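Local coordinates for protein Adhesin/hemolysin (PDB 4G6V) that acts as the toxic C-terminal part of a contact-dependent growth inhibition system, a tRNase held here in complex with its immunity protein CdiI, at residues 100-114 and 127-139. Residues are numbered along the deposited sequence; the frame is centred on the assembly and turned at random.
Sequences VFDNYAPATGNVRNI and ASNIVVNLADSSA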
loop_
_atom_site.group_PDB
_atom_site.type_symbol
_atom_site.label_atom_id
_atom_site.label_comp_id
_atom_site.label_asym_id
_atom_site.label_seq_id
_atom_site.Cartn_x
_atom_site.Cartn_y
_atom_site.Cartn_z
ATOM N N VAL A 100 15.508 -0.947 -4.887
ATOM C CA VAL A 100 14.444 -0.814 -3.884
ATOM C C VAL A 100 13.133 -1.445 -4.382
ATOM O O VAL A 100 12.710 -1.217 -5.532
ATOM C CB VAL A 100 14.218 0.644 -3.372
ATOM C CG1 VAL A 100 15.415 1.127 -2.528
ATOM C CG2 VAL A 100 13.856 1.632 -4.532
ATOM N N PHE A 101 12.543 -2.271 -3.508
ATOM C CA PHE A 101 11.322 -3.042 -3.767
ATOM C C PHE A 101 10.336 -2.906 -2.601
ATOM O O PHE A 101 10.736 -2.690 -1.449
ATOM C CB PHE A 101 11.664 -4.521 -3.920
ATOM C CG PHE A 101 11.648 -5.027 -5.338
ATOM C CD1 PHE A 101 12.817 -5.089 -6.077
ATOM C CD2 PHE A 101 10.468 -5.478 -5.922
ATOM C CE1 PHE A 101 12.809 -5.579 -7.382
ATOM C CE2 PHE A 101 10.452 -5.966 -7.231
ATOM C CZ PHE A 101 11.625 -6.019 -7.958
ATOM N N ASP A 102 9.047 -3.038 -2.897
ATOM C CA ASP A 102 8.026 -3.063 -1.855
ATOM C C ASP A 102 7.143 -4.308 -1.992
ATOM O O ASP A 102 6.899 -4.778 -3.108
ATOM C CB ASP A 102 7.179 -1.787 -1.869
ATOM C CG ASP A 102 7.799 -0.657 -1.048
ATOM O OD1 ASP A 102 8.861 -0.874 -0.421
ATOM O OD2 ASP A 102 7.215 0.452 -1.027
ATOM N N ASN A 103 6.689 -4.846 -0.857
ATOM C CA ASN A 103 5.793 -6.009 -0.844
ATOM C C ASN A 103 4.341 -5.575 -0.856
ATOM O O ASN A 103 3.971 -4.621 -0.183
ATOM C CB ASN A 103 6.040 -6.912 0.383
ATOM C CG ASN A 103 5.224 -8.220 0.333
ATOM O OD1 ASN A 103 5.438 -9.050 -0.544
ATOM N ND2 ASN A 103 4.278 -8.395 1.274
ATOM N N TYR A 104 3.532 -6.280 -1.636
ATOM C CA TYR A 104 2.089 -6.054 -1.683
ATOM C C TYR A 104 1.385 -7.408 -1.721
ATOM O O TYR A 104 1.585 -8.216 -2.640
ATOM C CB TYR A 104 1.717 -5.169 -2.878
ATOM C CG TYR A 104 0.267 -5.181 -3.284
ATOM C CD1 TYR A 104 -0.754 -5.048 -2.345
ATOM C CD2 TYR A 104 -0.087 -5.304 -4.616
ATOM C CE1 TYR A 104 -2.091 -5.062 -2.735
ATOM C CE2 TYR A 104 -1.422 -5.300 -5.018
ATOM C CZ TYR A 104 -2.418 -5.180 -4.082
ATOM O OH TYR A 104 -3.742 -5.169 -4.513
ATOM N N ALA A 105 0.592 -7.669 -0.692
ATOM C CA ALA A 105 0.040 -9.002 -0.509
ATOM C C ALA A 105 -1.479 -8.962 -0.559
ATOM O O ALA A 105 -2.133 -9.059 0.462
ATOM C CB ALA A 105 0.536 -9.610 0.792
ATOM N N PRO A 106 -2.029 -8.830 -1.772
ATOM C CA PRO A 106 -3.466 -8.666 -1.980
ATOM C C PRO A 106 -4.251 -9.823 -1.384
ATOM O O PRO A 106 -3.848 -10.980 -1.538
ATOM C CB PRO A 106 -3.599 -8.671 -3.510
ATOM C CG PRO A 106 -2.409 -9.443 -3.986
ATOM C CD PRO A 106 -1.311 -9.010 -3.049
ATOM N N ALA A 107 -5.335 -9.504 -0.682
ATOM C CA ALA A 107 -6.247 -10.524 -0.193
ATOM C C ALA A 107 -7.423 -10.583 -1.159
ATOM O O ALA A 107 -8.097 -11.613 -1.278
ATOM C CB ALA A 107 -6.711 -10.203 1.208
ATOM N N THR A 108 -7.655 -9.466 -1.848
ATOM C CA THR A 108 -8.662 -9.411 -2.889
ATOM C C THR A 108 -8.257 -10.333 -4.033
ATOM O O THR A 108 -7.054 -10.578 -4.268
ATOM C CB THR A 108 -8.827 -7.976 -3.452
ATOM O OG1 THR A 108 -9.807 -7.980 -4.497
ATOM C CG2 THR A 108 -7.520 -7.447 -4.048
ATOM N N GLY A 109 -9.267 -10.831 -4.746
ATOM C CA GLY A 109 -9.051 -11.554 -5.987
ATOM C C GLY A 109 -9.411 -10.742 -7.226
ATOM O O GLY A 109 -9.327 -11.249 -8.336
ATOM N N ASN A 110 -9.819 -9.486 -7.037
ATOM C CA ASN A 110 -10.196 -8.606 -8.144
ATOM C C ASN A 110 -8.974 -8.049 -8.864
ATOM O O ASN A 110 -8.426 -7.008 -8.479
ATOM C CB ASN A 110 -11.046 -7.442 -7.650
ATOM C CG ASN A 110 -11.837 -6.780 -8.772
ATOM O OD1 ASN A 110 -11.290 -6.064 -9.609
ATOM N ND2 ASN A 110 -13.141 -7.012 -8.783
ATOM N N VAL A 111 -8.567 -8.737 -9.923
ATOM C CA VAL A 111 -7.356 -8.388 -10.665
ATOM C C VAL A 111 -7.270 -6.928 -11.125
ATOM O O VAL A 111 -6.211 -6.303 -11.039
ATOM C CB VAL A 111 -7.174 -9.333 -11.863
ATOM C CG1 VAL A 111 -6.182 -8.760 -12.825
ATOM C CG2 VAL A 111 -6.744 -10.719 -11.360
ATOM N N ARG A 112 -8.390 -6.382 -11.592
ATOM C CA ARG A 112 -8.419 -4.986 -12.015
ATOM C C ARG A 112 -8.086 -4.078 -10.838
ATOM O O ARG A 112 -7.255 -3.158 -10.949
ATOM C CB ARG A 112 -9.777 -4.634 -12.628
ATOM C CG ARG A 112 -10.057 -5.435 -13.897
ATOM C CD ARG A 112 -11.367 -5.044 -14.623
ATOM N NE ARG A 112 -11.885 -6.194 -15.378
ATOM C CZ ARG A 112 -13.129 -6.295 -15.863
ATOM N NH1 ARG A 112 -14.002 -5.313 -15.690
ATOM N NH2 ARG A 112 -13.516 -7.369 -16.544
ATOM N N ASN A 113 -8.719 -4.368 -9.705
ATOM C CA ASN A 113 -8.509 -3.602 -8.481
ATOM C C ASN A 113 -7.072 -3.724 -7.992
ATOM O O ASN A 113 -6.476 -2.749 -7.512
ATOM C CB ASN A 113 -9.509 -4.030 -7.401
ATOM C CG ASN A 113 -10.940 -3.585 -7.716
ATOM O OD1 ASN A 113 -11.252 -3.180 -8.832
ATOM N ND2 ASN A 113 -11.811 -3.663 -6.727
ATOM N N ILE A 114 -6.514 -4.921 -8.138
ATOM C CA ILE A 114 -5.122 -5.130 -7.807
ATOM C C ILE A 114 -4.244 -4.193 -8.627
ATOM O O ILE A 114 -3.348 -3.547 -8.082
ATOM C CB ILE A 114 -4.688 -6.594 -8.035
ATOM C CG1 ILE A 114 -5.534 -7.527 -7.173
ATOM C CG2 ILE A 114 -3.190 -6.769 -7.742
ATOM C CD1 ILE A 114 -4.896 -8.863 -6.907
ATOM N N ALA A 127 5.984 4.259 -4.983
ATOM C CA ALA A 127 6.542 2.936 -5.151
ATOM C C ALA A 127 6.979 2.809 -6.621
ATOM O O ALA A 127 6.468 3.518 -7.495
ATOM C CB ALA A 127 5.505 1.880 -4.792
ATOM N N SER A 128 7.920 1.907 -6.874
ATOM C CA SER A 128 8.405 1.605 -8.221
ATOM C C SER A 128 8.381 0.086 -8.458
ATOM O O SER A 128 7.555 -0.427 -9.218
ATOM C CB SER A 128 9.830 2.123 -8.363
ATOM O OG SER A 128 10.554 1.868 -7.166
ATOM N N ASN A 129 9.295 -0.624 -7.796
ATOM C CA ASN A 129 9.390 -2.069 -7.931
ATOM C C ASN A 129 8.606 -2.801 -6.844
ATOM O O ASN A 129 8.811 -2.570 -5.644
ATOM C CB ASN A 129 10.851 -2.487 -7.919
ATOM C CG ASN A 129 11.649 -1.753 -8.959
ATOM O OD1 ASN A 129 11.285 -1.754 -10.135
ATOM N ND2 ASN A 129 12.722 -1.087 -8.535
ATOM N N ILE A 130 7.709 -3.683 -7.277
ATOM C CA ILE A 130 6.762 -4.312 -6.370
ATOM C C ILE A 130 6.897 -5.824 -6.370
ATOM O O ILE A 130 6.878 -6.454 -7.435
ATOM C CB ILE A 130 5.315 -4.037 -6.796
ATOM C CG1 ILE A 130 5.118 -2.590 -7.251
ATOM C CG2 ILE A 130 4.373 -4.450 -5.679
ATOM C CD1 ILE A 130 4.825 -1.621 -6.147
ATOM N N VAL A 131 7.025 -6.403 -5.179
ATOM C CA VAL A 131 6.817 -7.843 -5.019
ATOM C C VAL A 131 5.334 -8.064 -4.744
ATOM O O VAL A 131 4.765 -7.497 -3.787
ATOM C CB VAL A 131 7.631 -8.444 -3.860
ATOM C CG1 VAL A 131 7.227 -9.886 -3.647
ATOM C CG2 VAL A 131 9.127 -8.326 -4.117
ATOM N N VAL A 132 4.692 -8.845 -5.609
ATOM C CA VAL A 132 3.289 -9.158 -5.407
ATOM C C VAL A 132 3.147 -10.603 -4.987
ATOM O O VAL A 132 3.371 -11.504 -5.788
ATOM C CB VAL A 132 2.455 -8.978 -6.655
ATOM C CG1 VAL A 132 0.987 -9.367 -6.333
ATOM C CG2 VAL A 132 2.564 -7.535 -7.196
ATOM N N ASN A 133 2.748 -10.798 -3.733
ATOM C CA ASN A 133 2.646 -12.107 -3.105
ATOM C C ASN A 133 1.209 -12.603 -3.073
ATOM O O ASN A 133 0.360 -12.056 -2.331
ATOM C CB ASN A 133 3.180 -12.002 -1.687
ATOM C CG ASN A 133 3.392 -13.343 -1.046
ATOM O OD1 ASN A 133 2.773 -14.342 -1.430
ATOM N ND2 ASN A 133 4.266 -13.379 -0.044
ATOM N N LEU A 134 0.931 -13.642 -3.860
ATOM C CA LEU A 134 -0.449 -14.130 -4.014
ATOM C C LEU A 134 -0.925 -15.152 -2.955
ATOM O O LEU A 134 -1.909 -15.858 -3.179
ATOM C CB LEU A 134 -0.691 -14.668 -5.435
ATOM C CG LEU A 134 -0.470 -13.694 -6.607
ATOM C CD1 LEU A 134 -0.887 -14.324 -7.924
ATOM C CD2 LEU A 134 -1.211 -12.370 -6.411
ATOM N N ALA A 135 -0.243 -15.216 -1.809
ATOM C CA ALA A 135 -0.592 -16.158 -0.730
ATOM C C ALA A 135 -2.089 -16.186 -0.411
ATOM O O ALA A 135 -2.697 -17.249 -0.368
ATOM C CB ALA A 135 0.208 -15.846 0.536
ATOM N N ASP A 136 -2.682 -15.013 -0.199
ATOM C CA ASP A 136 -4.077 -14.926 0.208
ATOM C C ASP A 136 -5.006 -14.416 -0.902
ATOM O O ASP A 136 -6.137 -14.023 -0.629
ATOM C CB ASP A 136 -4.191 -14.009 1.423
ATOM C CG ASP A 136 -3.137 -14.300 2.464
ATOM O OD1 ASP A 136 -3.322 -15.279 3.219
ATOM O OD2 ASP A 136 -2.129 -13.555 2.527
ATOM N N SER A 137 -4.535 -14.411 -2.146
ATOM C CA SER A 137 -5.354 -13.950 -3.259
ATOM C C SER A 137 -5.731 -15.096 -4.188
ATOM O O SER A 137 -4.965 -16.027 -4.368
ATOM C CB SER A 137 -4.588 -12.890 -4.050
ATOM O OG SER A 137 -5.194 -12.646 -5.304
ATOM N N SER A 138 -6.901 -15.017 -4.803
ATOM C CA SER A 138 -7.321 -16.054 -5.744
ATOM C C SER A 138 -7.049 -15.661 -7.199
ATOM O O SER A 138 -7.469 -16.351 -8.126
ATOM C CB SER A 138 -8.806 -16.406 -5.553
ATOM O OG SER A 138 -9.671 -15.357 -5.984
ATOM N N ALA A 139 -6.351 -14.546 -7.392
ATOM C CA ALA A 139 -6.045 -14.034 -8.728
ATOM C C ALA A 139 -4.810 -14.707 -9.305
ATOM O O ALA A 139 -3.771 -14.778 -8.650
ATOM C CB ALA A 139 -5.836 -12.525 -8.682
#
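Strands 99-104 and 129-133, parallel neighbours in the central mixed sheet, belong to a beta-alpha-beta unit with crossover helix 111-123; their short axes lie 31° apart. D102 N donates to N129 O, and D102 O takes V131 N; Y104 repeats the pattern, its N reaching V131 O and its O receiving N133 N at 3.0 Å. At the start of the pair the N129 side chain crosses F101 at about a right angle. The backbone of N129 sets CB over the centre of the F101 ring, 3.4 Å above its plane, a CH-pi contact; CG beside the backbone N (chi1 -54°) then brings ND2 to V100 O, a hydrogen bond of 3.0 Å. The amide's other end, OD1, accepts from K158 N. Obliquely to the same ring comes V131 CG2, 3.6 Å from F101 CD2. The side chains of D102 and Y104 share the other face with those of I130 and V132. In this PDDEXK-clan nuclease D102 is probably catalytic; its OD1 accepts from the backbone N of D93, likewise a probable active-site residue, and A2 of the CdiI chain packs on it. Y104 CB rests 3.9 Å from I130 CG2, and P106 CD sits over the centre of the Y104 ring. Beyond the strands, P106 CG meets L134 CD2 at 4.0 Å where the chain enters the type I turn 134-137. S137 OG, anti to its own N (chi1 166°), donates to T108 O and accepts from A139 N, closing an ST turn. A139 CB then packs on V111 CG2, 3.4 Å away, at the first turn of the crossover helix, which N110 caps through OD1 to N113 N.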